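Local coordinates for M152 protein (Murid herpesvirus 1, PDB 4G59), which probably helps infected cells evade immune recognition, as an MHC class I-like viral glycoprotein that binds RAE-1 ligands of the activating NKG2D receptor, at residues D20-F25 and R100-P105; V104-T109 and S152-L157; R173-M178 and Q204-Y209. One frame throughout, in Å; residues are numbered along the deposited sequence.

Contact 1: D20-F25 and R100-P105; sequences DLTATF and RCKFVP
Arg-100 lies across Thr-24 and Thr-22, and each step of its side chain finds one or other of the two threonines. CB is near Thr-24 OG1; CG lies between that hydroxyl oxygen, 3.5 Å from Arg-100 CG, and Thr-22 CG2, 3.6 Å from the same carbon. CD still lies close to Thr-24 OG1, whereas NE and CZ have passed on to the methyl, so that Thr-22 CG2 stands 3.9 Å above one face of the guanidinium, displaced toward its rim. A CG anti to the backbone N (chi1 -169°) and an extended chain as far as NE carry the side chain across to the neighbouring strand, past Thr-24 to Thr-22. The backbones beneath are antiparallel: Ala-23 and Cys-101 make a hydrogen-bonded pair, with Cys-101 N giving a nearly straight bond (171°) to Ala-23 O at 2.8 Å, and Ala-23 N a more bent one to Cys-101 O. Strands 22-31 and 95-103 are the two central strands of an eight-stranded antiparallel sheet whose order, with helices laid across it, is that of the MHC class I peptide-platform fold. The residues alternate accordingly. Thr-22, Thr-24, Arg-100 and Lys-102 share one face, while Ala-23 and Cys-101 point to the helix-bearing one, where Phe-103 also packs. Leu-21 CD2 lies 3.8 Å from Phe-103 CD2 and Ala-23 CB 3.9 Å from Phe-103 CZ, both obliquely; Phe-103 CZ meets Phe-25 CE2 edge to edge. Helix 161-178 covers Phe-103 through Leu-164 and Gln-165, and helix 68-89 covers Phe-25. At the other end Thr-22 OG1 donates to Asp-20 O, and Lys-102 NZ stays 4.1 Å from Asp-20 OD2, too far for a salt bridge.

Contact 2: V104-T109 and S152-L157; sequences VPFECT and SGISIL
Phe-106 meets Ile-154 and Leu-157 with the far end of its ring, joining strand 106-114 of the MHC-like platform to the short helix 154-158 that precedes the long helix 161-178. A helix broken into segments over the sheet recalls the alpha2 region of MHC class I molecules. A chi1 of -169° swings the Phe-106 ring away from its own backbone nitrogen and toward the helix. Ile-154 comes in at the ring edge, in its plane: its CG2 lies 3.7 Å from both Phe-106 CE2 and Phe-106 CZ, straddling that bond. Leu-157 is turned differently, its side chain crossing that of Phe-106 at about a right angle, with CB 3.8 Å from Phe-106 CZ. Its backbone takes part too, since Leu-157 C is 3.5 Å from Phe-106 CE1, approaching obliquely. The two helix residues, three apart in sequence and so on neighbouring positions of one helix face, thus share the tip of a single ring. Two residues along the strand, Cys-108 also points toward the helix, its sulfur, held by the disulfide to Cys-101, near Ile-154 and, more distantly, Leu-157. No hydrogen bond crosses between the segments: the side chains meet by apolar packing, and the Leu-157 carbonyl group lies against the ring. Neighbouring elements complete the surroundings: Phe-106 also touches Ala-161, Leu-157 rests on Phe-73 of helix 68-89, and Ile-154 on Tyr-99. The same isoleucine branch that edges the ring also reaches the sulfur, Ile-154 CG2 lying 4.2 Å from Cys-108 SG.

Contact 3: R173-M178 and Q204-Y209; sequences RKIVAM and QVPLAY
Ile-175 and Val-205 bring the last turns of helix 161-178 against an irregular segment, their CA atoms 6.1 Å apart, where inverse gamma turns centred on Pro-206 and Ala-208 kink the chain. Ile-175 divides three partners between two branches: CG2 meets Val-205 and Leu-207, and the CG1-CD1 arm meets Pro-206. With chi1 at -68°, Ile-175 CG2 stands opposite the main-chain nitrogen, 3.9 Å from Val-205 CG1 and 3.8 Å from Leu-207 CD2, while CD1 extends to Pro-206 CG at 4.0 Å. The leucine slides past the isoleucine in the opposite direction; valine and proline cross it at a slant. One turn on, Met-178 bends at its last torsion (chi3 -39°), bringing CE back over the loop, 3.7 Å from Val-205 CG2 and close to Gln-204 O. Trp-61 adds a further contact to Met-178, and Phe-59 to Pro-206. The segment 204-209 connects strands 196-203 and 210-213, which belong to different sheets of what is probably an immunoglobulin-like, alpha3-type domain, so the contact seats the platform helix on that domain. Within the loop, Val-205 O is gripped twice, by Leu-207 N and by Tyr-209 OH at 2.6 Å. With this carbonyl satisfied inside the loop and no hydrogen bond crossing to the helix, the two parts are joined by apolar fit, which depends on shape more than on direction.

Contacts 1 and 2 are continuous, with centres 8 Å apart: they share Val-104 and Pro-105, the turn between neighbouring strands 95-103 and 106-114. The disulfide joins Cys-101 SG to Cys-108 SG at 2.0 Å, and Lys-102 N probably donates to Glu-107 O at 2.7 Å. Cys-101 SG also packs on Leu-157 CD2 (3.6 Å), linking the sheet of contact 1 to the helix of contact 2. Contact 3 stands apart, its centre 18 Å from that of contact 1 and 25 Å from that of contact 2, yet helix 161-178 connects it with both neighbourhoods. It alone adjoins a glycan: an N-acetylglucosamine touches Ala-208 and lies about 9 Å from the Leu-207 side chain.

Contact 1: D20-F25 and R100-P105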
ATOM      1  N   ASP B  20      -2.215  -1.774  27.396  1.00 53.07           N
ATOM      2  CA  ASP B  20      -1.153  -2.619  26.856  1.00 52.64           C
ATOM      3  C   ASP B  20      -0.619  -1.998  25.591  1.00 49.11           C
ATOM      4  O   ASP B  20      -0.616  -2.632  24.536  1.00 49.93           O
ATOM      5  CB  ASP B  20      -1.647  -4.047  26.608  1.00 52.61           C
ATOM      6  CG  ASP B  20      -1.922  -4.785  27.894  1.00 59.32           C
ATOM      7  OD1 ASP B  20      -2.059  -4.110  28.936  1.00 65.78           O
ATOM      8  OD2 ASP B  20      -2.000  -6.030  27.868  1.00 69.49           O
ATOM      9  N   LEU B  21      -0.201  -0.741  25.712  1.00 48.19           N
ATOM     10  CA  LEU B  21       0.157   0.064  24.561  1.00 46.45           C
ATOM     11  C   LEU B  21       1.340  -0.582  23.854  1.00 50.72           C
ATOM     12  O   LEU B  21       2.299  -1.037  24.493  1.00 50.77           O
ATOM     13  CB  LEU B  21       0.442   1.519  24.962  1.00 42.82           C
ATOM     14  CG  LEU B  21       0.621   2.534  23.824  1.00 45.44           C
ATOM     15  CD1 LEU B  21       0.090   3.889  24.177  1.00 47.10           C
ATOM     16  CD2 LEU B  21       2.082   2.671  23.450  1.00 46.62           C
ATOM     17  N   THR B  22       1.228  -0.669  22.533  1.00 46.19           N
ATOM     18  CA  THR B  22       2.249  -1.301  21.711  1.00 47.03           C
ATOM     19  C   THR B  22       2.431  -0.501  20.426  1.00 41.64           C
ATOM     20  O   THR B  22       1.582  -0.528  19.536  1.00 39.36           O
ATOM     21  CB  THR B  22       1.899  -2.763  21.402  1.00 47.03           C
ATOM     22  OG1 THR B  22       1.565  -3.437  22.624  1.00 52.82           O
ATOM     23  CG2 THR B  22       3.082  -3.459  20.750  1.00 41.28           C
ATOM     24  N   ALA B  23       3.543   0.224  20.358  1.00 40.75           N
ATOM     25  CA  ALA B  23       3.870   1.066  19.203  1.00 39.69           C
ATOM     26  C   ALA B  23       4.685   0.294  18.185  1.00 40.50           C
ATOM     27  O   ALA B  23       5.678  -0.342  18.546  1.00 44.59           O
ATOM     28  CB  ALA B  23       4.646   2.293  19.643  1.00 31.94           C
ATOM     29  N   THR B  24       4.281   0.362  16.917  1.00 38.33           N
ATOM     30  CA  THR B  24       5.048  -0.265  15.844  1.00 36.81           C
ATOM     31  C   THR B  24       5.789   0.794  15.031  1.00 37.60           C
ATOM     32  O   THR B  24       5.144   1.664  14.422  1.00 37.17           O
ATOM     33  CB  THR B  24       4.142  -1.088  14.922  1.00 37.78           C
ATOM     34  OG1 THR B  24       3.611  -2.190  15.658  1.00 41.58           O
ATOM     35  CG2 THR B  24       4.935  -1.654  13.758  1.00 39.42           C
ATOM     36  N   PHE B  25       7.129   0.729  15.018  1.00 37.30           N
ATOM     37  CA  PHE B  25       7.931   1.673  14.239  1.00 27.75           C
ATOM     38  C   PHE B  25       8.342   0.981  12.956  1.00 34.83           C
ATOM     39  O   PHE B  25       9.048  -0.047  13.000  1.00 35.56           O
ATOM     40  CB  PHE B  25       9.176   2.103  15.007  1.00 31.13           C
ATOM     41  CG  PHE B  25       8.888   2.894  16.259  1.00 33.85           C
ATOM     42  CD1 PHE B  25       9.002   4.273  16.262  1.00 34.96           C
ATOM     43  CD2 PHE B  25       8.498   2.262  17.439  1.00 34.53           C
ATOM     44  CE1 PHE B  25       8.737   5.010  17.401  1.00 30.23           C
ATOM     45  CE2 PHE B  25       8.228   3.008  18.588  1.00 32.81           C
ATOM     46  CZ  PHE B  25       8.343   4.382  18.561  1.00 29.82           C
ATOM     47  N   ARG B 100       8.060  -3.793  16.741  1.00 40.76           N
ATOM     48  CA  ARG B 100       6.824  -3.753  17.506  1.00 41.03           C
ATOM     49  C   ARG B 100       7.185  -3.698  18.987  1.00 48.32           C
ATOM     50  O   ARG B 100       7.657  -4.696  19.548  1.00 46.35           O
ATOM     51  CB  ARG B 100       5.951  -4.960  17.196  1.00 44.70           C
ATOM     52  CG  ARG B 100       4.554  -4.844  17.762  1.00 51.34           C
ATOM     53  CD  ARG B 100       3.591  -5.816  17.091  1.00 68.59           C
ATOM     54  NE  ARG B 100       2.444  -6.126  17.942  1.00 61.49           N
ATOM     55  CZ  ARG B 100       2.490  -7.015  18.928  1.00 67.70           C
ATOM     56  NH1 ARG B 100       3.623  -7.663  19.181  1.00 77.15           N
ATOM     57  NH2 ARG B 100       1.416  -7.254  19.664  1.00 67.75           N
ATOM     58  N   CYS B 101       6.988  -2.535  19.616  1.00 44.79           N
ATOM     59  CA  CYS B 101       7.492  -2.330  20.984  1.00 49.97           C
ATOM     60  C   CYS B 101       6.406  -2.090  22.025  1.00 48.38           C
ATOM     61  O   CYS B 101       5.525  -1.254  21.824  1.00 42.50           O
ATOM     62  CB  CYS B 101       8.472  -1.153  21.044  1.00 53.74           C
ATOM     63  SG  CYS B 101       9.944  -1.295  20.018  1.00 56.35           S
ATOM     64  N   LYS B 102       6.489  -2.830  23.134  1.00 54.30           N
ATOM     65  CA  LYS B 102       5.773  -2.509  24.370  1.00 50.54           C
ATOM     66  C   LYS B 102       6.725  -1.690  25.233  1.00 51.33           C
ATOM     67  O   LYS B 102       7.893  -2.060  25.382  1.00 52.86           O
ATOM     68  CB  LYS B 102       5.430  -3.791  25.109  1.00 47.01           C
ATOM     69  CG  LYS B 102       3.967  -4.016  25.386  1.00 49.92           C
ATOM     70  CD  LYS B 102       3.744  -5.488  25.679  1.00 58.96           C
ATOM     71  CE  LYS B 102       2.315  -5.793  26.080  1.00 72.06           C
ATOM     72  NZ  LYS B 102       1.970  -5.241  27.428  1.00 75.29           N
ATOM     73  N   PHE B 103       6.244  -0.591  25.804  1.00 46.20           N
ATOM     74  CA  PHE B 103       7.090   0.270  26.618  1.00 46.93           C
ATOM     75  C   PHE B 103       7.188  -0.138  28.097  1.00 55.15           C
ATOM     76  O   PHE B 103       8.259  -0.005  28.710  1.00 57.11           O
ATOM     77  CB  PHE B 103       6.630   1.721  26.494  1.00 51.83           C
ATOM     78  CG  PHE B 103       6.791   2.287  25.110  1.00 49.46           C
ATOM     79  CD1 PHE B 103       7.971   2.115  24.406  1.00 49.11           C
ATOM     80  CD2 PHE B 103       5.753   2.980  24.509  1.00 47.88           C
ATOM     81  CE1 PHE B 103       8.108   2.635  23.125  1.00 49.81           C
ATOM     82  CE2 PHE B 103       5.881   3.504  23.236  1.00 47.13           C
ATOM     83  CZ  PHE B 103       7.056   3.331  22.540  1.00 47.81           C
ATOM     84  N   VAL B 104       6.080  -0.595  28.683  1.00 54.18           N
ATOM     85  CA  VAL B 104       6.086  -1.085  30.065  1.00 55.51           C
ATOM     86  C   VAL B 104       5.314  -2.414  30.193  1.00 61.16           C
ATOM     87  O   VAL B 104       4.100  -2.473  29.967  1.00 59.40           O
ATOM     88  CB  VAL B 104       5.594  -0.020  31.097  1.00 54.77           C
ATOM     89  CG1 VAL B 104       6.429   1.253  31.018  1.00 54.80           C
ATOM     90  CG2 VAL B 104       4.142   0.321  30.887  1.00 60.76           C
ATOM     91  N   PRO B 105       6.036  -3.510  30.484  1.00 58.73           N
ATOM     92  CA  PRO B 105       7.501  -3.592  30.568  1.00 56.29           C
ATOM     93  C   PRO B 105       8.126  -3.486  29.177  1.00 53.88           C
ATOM     94  O   PRO B 105       7.550  -4.039  28.243  1.00 53.62           O
ATOM     95  CB  PRO B 105       7.748  -5.011  31.106  1.00 54.09           C
ATOM     96  CG  PRO B 105       6.401  -5.573  31.469  1.00 55.28           C
ATOM     97  CD  PRO B 105       5.392  -4.822  30.669  1.00 59.56           C
TER

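Contact 2: V104-T109 and S152-L157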
ATOM      1  N   VAL B 104       6.080  -0.595  28.683  1.00 54.18           N
ATOM      2  CA  VAL B 104       6.086  -1.085  30.065  1.00 55.51           C
ATOM      3  C   VAL B 104       5.314  -2.414  30.193  1.00 61.16           C
ATOM      4  O   VAL B 104       4.100  -2.473  29.967  1.00 59.40           O
ATOM      5  CB  VAL B 104       5.594  -0.020  31.097  1.00 54.77           C
ATOM      6  CG1 VAL B 104       6.429   1.253  31.018  1.00 54.80           C
ATOM      7  CG2 VAL B 104       4.142   0.321  30.887  1.00 60.76           C
ATOM      8  N   PRO B 105       6.036  -3.510  30.484  1.00 58.73           N
ATOM      9  CA  PRO B 105       7.501  -3.592  30.568  1.00 56.29           C
ATOM     10  C   PRO B 105       8.126  -3.486  29.177  1.00 53.88           C
ATOM     11  O   PRO B 105       7.550  -4.039  28.243  1.00 53.62           O
ATOM     12  CB  PRO B 105       7.748  -5.011  31.106  1.00 54.09           C
ATOM     13  CG  PRO B 105       6.401  -5.573  31.469  1.00 55.28           C
ATOM     14  CD  PRO B 105       5.392  -4.822  30.669  1.00 59.56           C
ATOM     15  N   PHE B 106       9.270  -2.815  29.042  1.00 51.14           N
ATOM     16  CA  PHE B 106       9.899  -2.659  27.734  1.00 52.75           C
ATOM     17  C   PHE B 106      10.196  -3.970  27.012  1.00 53.42           C
ATOM     18  O   PHE B 106      10.853  -4.851  27.549  1.00 54.99           O
ATOM     19  CB  PHE B 106      11.182  -1.835  27.794  1.00 51.79           C
ATOM     20  CG  PHE B 106      11.683  -1.455  26.437  1.00 51.64           C
ATOM     21  CD1 PHE B 106      11.198  -0.316  25.815  1.00 53.35           C
ATOM     22  CD2 PHE B 106      12.580  -2.266  25.752  1.00 54.72           C
ATOM     23  CE1 PHE B 106      11.614   0.039  24.548  1.00 53.46           C
ATOM     24  CE2 PHE B 106      13.015  -1.926  24.476  1.00 57.51           C
ATOM     25  CZ  PHE B 106      12.526  -0.763  23.871  1.00 58.67           C
ATOM     26  N   GLU B 107       9.722  -4.075  25.778  1.00 53.51           N
ATOM     27  CA  GLU B 107       9.956  -5.260  24.970  1.00 55.78           C
ATOM     28  C   GLU B 107       9.747  -4.976  23.482  1.00 55.56           C
ATOM     29  O   GLU B 107       8.720  -4.406  23.084  1.00 57.22           O
ATOM     30  CB  GLU B 107       9.033  -6.396  25.413  1.00 48.22           C
ATOM     31  CG  GLU B 107       9.276  -7.701  24.682  1.00 59.17           C
ATOM     32  CD  GLU B 107       8.383  -8.808  25.188  1.00 73.66           C
ATOM     33  OE1 GLU B 107       7.394  -8.488  25.892  1.00 67.33           O
ATOM     34  OE2 GLU B 107       8.672  -9.991  24.886  1.00 70.10           O
ATOM     35  N   CYS B 108      10.712  -5.378  22.659  1.00 56.15           N
ATOM     36  CA  CYS B 108      10.569  -5.241  21.211  1.00 51.98           C
ATOM     37  C   CYS B 108      10.514  -6.562  20.495  1.00 47.37           C
ATOM     38  O   CYS B 108      11.100  -7.548  20.932  1.00 55.62           O
ATOM     39  CB  CYS B 108      11.684  -4.389  20.615  1.00 56.62           C
ATOM     40  SG  CYS B 108      11.316  -2.654  20.662  1.00 63.59           S
ATOM     41  N   THR B 109       9.782  -6.575  19.392  1.00 46.82           N
ATOM     42  CA  THR B 109       9.916  -7.627  18.394  1.00 48.73           C
ATOM     43  C   THR B 109      10.334  -6.951  17.090  1.00 46.76           C
ATOM     44  O   THR B 109       9.729  -5.958  16.672  1.00 44.91           O
ATOM     45  CB  THR B 109       8.611  -8.405  18.193  1.00 41.89           C
ATOM     46  OG1 THR B 109       8.336  -9.169  19.370  1.00 53.06           O
ATOM     47  CG2 THR B 109       8.740  -9.358  17.027  1.00 46.52           C
ATOM     48  N   SER B 152      18.706  -2.278  14.754  1.00 40.07           N
ATOM     49  CA  SER B 152      19.606  -1.390  15.473  1.00 46.70           C
ATOM     50  C   SER B 152      18.756  -0.375  16.218  1.00 44.76           C
ATOM     51  O   SER B 152      17.556  -0.310  15.991  1.00 49.44           O
ATOM     52  CB  SER B 152      20.537  -0.692  14.477  1.00 44.33           C
ATOM     53  OG  SER B 152      21.466   0.175  15.106  1.00 45.12           O
ATOM     54  N   GLY B 153      19.356   0.396  17.121  1.00 45.71           N
ATOM     55  CA  GLY B 153      18.708   1.590  17.671  1.00 40.53           C
ATOM     56  C   GLY B 153      17.694   1.438  18.800  1.00 41.37           C
ATOM     57  O   GLY B 153      17.141   2.443  19.285  1.00 45.53           O
ATOM     58  N   ILE B 154      17.450   0.206  19.229  1.00 37.98           N
ATOM     59  CA  ILE B 154      16.447  -0.062  20.252  1.00 42.95           C
ATOM     60  C   ILE B 154      16.709   0.656  21.580  1.00 47.94           C
ATOM     61  O   ILE B 154      15.760   1.018  22.293  1.00 52.49           O
ATOM     62  CB  ILE B 154      16.262  -1.570  20.469  1.00 42.04           C
ATOM     63  CG1 ILE B 154      15.703  -2.209  19.201  1.00 37.37           C
ATOM     64  CG2 ILE B 154      15.300  -1.849  21.608  1.00 38.89           C
ATOM     65  CD1 ILE B 154      15.751  -3.704  19.225  1.00 42.38           C
ATOM     66  N   SER B 155      17.975   0.890  21.908  1.00 47.40           N
ATOM     67  CA  SER B 155      18.315   1.641  23.118  1.00 48.12           C
ATOM     68  C   SER B 155      17.681   3.035  23.137  1.00 46.81           C
ATOM     69  O   SER B 155      17.367   3.565  24.208  1.00 50.91           O
ATOM     70  CB  SER B 155      19.829   1.789  23.258  1.00 49.24           C
ATOM     71  OG  SER B 155      20.228   3.112  22.916  1.00 50.01           O
ATOM     72  N   ILE B 156      17.508   3.641  21.965  1.00 43.31           N
ATOM     73  CA  ILE B 156      16.839   4.936  21.901  1.00 46.89           C
ATOM     74  C   ILE B 156      15.420   4.820  22.468  1.00 50.71           C
ATOM     75  O   ILE B 156      14.942   5.721  23.166  1.00 49.41           O
ATOM     76  CB  ILE B 156      16.769   5.448  20.482  1.00 42.94           C
ATOM     77  CG1 ILE B 156      18.182   5.672  19.942  1.00 44.52           C
ATOM     78  CG2 ILE B 156      15.987   6.739  20.419  1.00 40.77           C
ATOM     79  CD1 ILE B 156      18.223   5.928  18.434  1.00 41.63           C
ATOM     80  N   LEU B 157      14.781   3.684  22.178  1.00 50.46           N
ATOM     81  CA  LEU B 157      13.427   3.391  22.623  1.00 46.93           C
ATOM     82  C   LEU B 157      13.423   2.944  24.087  1.00 52.02           C
ATOM     83  O   LEU B 157      12.631   3.446  24.884  1.00 52.05           O
ATOM     84  CB  LEU B 157      12.787   2.323  21.720  1.00 45.38           C
ATOM     85  CG  LEU B 157      12.002   2.693  20.445  1.00 49.04           C
ATOM     86  CD1 LEU B 157      12.398   4.027  19.814  1.00 37.78           C
ATOM     87  CD2 LEU B 157      12.081   1.572  19.422  1.00 42.28           C
TER

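Contact 3: R173-M178 and Q204-Y209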
ATOM      1  N   ARG B 173      -5.204   8.271  23.753  1.00 34.97           N
ATOM      2  CA  ARG B 173      -6.396   8.773  24.426  1.00 35.01           C
ATOM      3  C   ARG B 173      -7.078   9.880  23.613  1.00 32.66           C
ATOM      4  O   ARG B 173      -8.318   9.967  23.593  1.00 32.36           O
ATOM      5  CB  ARG B 173      -6.053   9.282  25.833  1.00 37.27           C
ATOM      6  CG  ARG B 173      -5.544   8.243  26.859  1.00 36.80           C
ATOM      7  CD  ARG B 173      -5.332   8.990  28.187  1.00 49.66           C
ATOM      8  NE  ARG B 173      -4.523   8.373  29.250  1.00 49.47           N
ATOM      9  CZ  ARG B 173      -4.659   7.135  29.717  1.00 52.60           C
ATOM     10  NH1 ARG B 173      -5.529   6.272  29.179  1.00 55.00           N
ATOM     11  NH2 ARG B 173      -3.881   6.739  30.710  1.00 54.13           N
ATOM     12  N   LYS B 174      -6.278  10.712  22.941  1.00 30.61           N
ATOM     13  CA  LYS B 174      -6.820  11.752  22.052  1.00 32.94           C
ATOM     14  C   LYS B 174      -7.640  11.124  20.913  1.00 32.39           C
ATOM     15  O   LYS B 174      -8.743  11.590  20.581  1.00 30.20           O
ATOM     16  CB  LYS B 174      -5.696  12.642  21.500  1.00 34.25           C
ATOM     17  CG  LYS B 174      -6.157  13.730  20.547  1.00 36.42           C
ATOM     18  CD  LYS B 174      -6.986  14.784  21.273  1.00 36.71           C
ATOM     19  CE  LYS B 174      -7.333  15.942  20.352  1.00 33.54           C
ATOM     20  NZ  LYS B 174      -8.066  17.014  21.091  1.00 34.42           N
ATOM     21  N   ILE B 175      -7.120  10.023  20.369  1.00 33.83           N
ATOM     22  CA  ILE B 175      -7.793   9.288  19.292  1.00 33.42           C
ATOM     23  C   ILE B 175      -9.127   8.698  19.745  1.00 34.07           C
ATOM     24  O   ILE B 175     -10.165   8.880  19.082  1.00 32.56           O
ATOM     25  CB  ILE B 175      -6.936   8.141  18.806  1.00 30.54           C
ATOM     26  CG1 ILE B 175      -5.677   8.660  18.096  1.00 33.23           C
ATOM     27  CG2 ILE B 175      -7.736   7.230  17.893  1.00 28.51           C
ATOM     28  CD1 ILE B 175      -4.600   7.505  17.863  1.00 34.00           C
ATOM     29  N   VAL B 176      -9.083   7.968  20.860  1.00 30.88           N
ATOM     30  CA  VAL B 176     -10.280   7.457  21.519  1.00 29.09           C
ATOM     31  C   VAL B 176     -11.269   8.596  21.761  1.00 31.02           C
ATOM     32  O   VAL B 176     -12.453   8.451  21.483  1.00 34.90           O
ATOM     33  CB  VAL B 176      -9.904   6.755  22.836  1.00 37.13           C
ATOM     34  CG1 VAL B 176     -11.064   6.746  23.817  1.00 30.73           C
ATOM     35  CG2 VAL B 176      -9.459   5.352  22.547  1.00 39.18           C
ATOM     36  N   ALA B 177     -10.758   9.741  22.225  1.00 30.90           N
ATOM     37  CA  ALA B 177     -11.586  10.921  22.551  1.00 33.75           C
ATOM     38  C   ALA B 177     -12.278  11.563  21.359  1.00 32.44           C
ATOM     39  O   ALA B 177     -13.338  12.166  21.521  1.00 32.76           O
ATOM     40  CB  ALA B 177     -10.752  12.010  23.306  1.00 23.05           C
ATOM     41  N   MET B 178     -11.668  11.487  20.178  1.00 32.52           N
ATOM     42  CA  MET B 178     -12.231  12.197  19.021  1.00 31.70           C
ATOM     43  C   MET B 178     -13.135  11.274  18.260  1.00 30.00           C
ATOM     44  O   MET B 178     -13.884  11.712  17.394  1.00 36.94           O
ATOM     45  CB  MET B 178     -11.148  12.670  18.054  1.00 33.49           C
ATOM     46  CG  MET B 178     -10.126  13.615  18.611  1.00 40.24           C
ATOM     47  SD  MET B 178      -9.153  14.345  17.282  1.00 46.83           S
ATOM     48  CE  MET B 178      -8.939  12.956  16.179  1.00 40.87           C
ATOM     49  N   GLN B 204     -11.093  11.780  10.434  1.00 32.89           N
ATOM     50  CA  GLN B 204      -9.857  12.388  10.943  1.00 33.69           C
ATOM     51  C   GLN B 204      -9.332  11.637  12.164  1.00 34.67           C
ATOM     52  O   GLN B 204      -8.545  12.166  12.959  1.00 36.04           O
ATOM     53  CB  GLN B 204     -10.114  13.840  11.320  1.00 29.82           C
ATOM     54  CG  GLN B 204     -10.482  14.749  10.135  1.00 35.76           C
ATOM     55  CD  GLN B 204     -10.799  16.178  10.580  1.00 46.47           C
ATOM     56  OE1 GLN B 204     -10.523  16.561  11.721  1.00 54.19           O
ATOM     57  NE2 GLN B 204     -11.382  16.965   9.684  1.00 48.41           N
ATOM     58  N   VAL B 205      -9.797  10.404  12.309  1.00 32.95           N
ATOM     59  CA  VAL B 205      -9.511   9.590  13.473  1.00 30.18           C
ATOM     60  C   VAL B 205      -8.833   8.306  13.012  1.00 31.10           C
ATOM     61  O   VAL B 205      -9.482   7.424  12.453  1.00 32.03           O
ATOM     62  CB  VAL B 205     -10.799   9.267  14.218  1.00 34.85           C
ATOM     63  CG1 VAL B 205     -10.539   8.284  15.368  1.00 31.12           C
ATOM     64  CG2 VAL B 205     -11.411  10.551  14.738  1.00 27.96           C
ATOM     65  N   PRO B 206      -7.516   8.205  13.243  1.00 33.07           N
ATOM     66  CA  PRO B 206      -6.728   7.103  12.677  1.00 30.90           C
ATOM     67  C   PRO B 206      -6.906   5.757  13.376  1.00 32.27           C
ATOM     68  O   PRO B 206      -5.979   5.273  14.048  1.00 34.11           O
ATOM     69  CB  PRO B 206      -5.277   7.583  12.853  1.00 29.17           C
ATOM     70  CG  PRO B 206      -5.335   8.564  14.062  1.00 32.17           C
ATOM     71  CD  PRO B 206      -6.675   9.240  13.893  1.00 32.36           C
ATOM     72  N   LEU B 207      -8.048   5.118  13.181  1.00 29.17           N
ATOM     73  CA  LEU B 207      -8.227   3.769  13.727  1.00 30.96           C
ATOM     74  C   LEU B 207      -8.084   2.702  12.646  1.00 30.57           C
ATOM     75  O   LEU B 207      -8.235   2.985  11.445  1.00 28.92           O
ATOM     76  CB  LEU B 207      -9.577   3.642  14.441  1.00 28.43           C
ATOM     77  CG  LEU B 207      -9.699   4.458  15.723  1.00 27.55           C
ATOM     78  CD1 LEU B 207     -11.155   4.660  16.138  1.00 25.50           C
ATOM     79  CD2 LEU B 207      -8.880   3.767  16.839  1.00 24.85           C
ATOM     80  N   ALA B 208      -7.781   1.473  13.063  1.00 29.75           N
ATOM     81  CA  ALA B 208      -7.696   0.373  12.100  1.00 30.49           C
ATOM     82  C   ALA B 208      -9.081  -0.126  11.721  1.00 25.86           C
ATOM     83  O   ALA B 208      -9.505  -1.186  12.148  1.00 31.45           O
ATOM     84  CB  ALA B 208      -6.843  -0.762  12.623  1.00 19.70           C
ATOM     85  N   TYR B 209      -9.784   0.648  10.909  1.00 26.84           N
ATOM     86  CA  TYR B 209     -11.128   0.288  10.515  1.00 31.60           C
ATOM     87  C   TYR B 209     -11.126  -0.921   9.600  1.00 35.35           C
ATOM     88  O   TYR B 209     -10.172  -1.175   8.860  1.00 34.44           O
ATOM     89  CB  TYR B 209     -11.802   1.448   9.784  1.00 30.30           C
ATOM     90  CG  TYR B 209     -11.842   2.752  10.552  1.00 27.33           C
ATOM     91  CD1 TYR B 209     -12.821   2.999  11.505  1.00 30.02           C
ATOM     92  CD2 TYR B 209     -10.919   3.753  10.289  1.00 26.21           C
ATOM     93  CE1 TYR B 209     -12.862   4.219  12.192  1.00 29.50           C
ATOM     94  CE2 TYR B 209     -10.948   4.960  10.961  1.00 26.70           C
ATOM     95  CZ  TYR B 209     -11.907   5.185  11.911  1.00 30.85           C
ATOM     96  OH  TYR B 209     -11.906   6.398  12.564  1.00 33.79           O
TER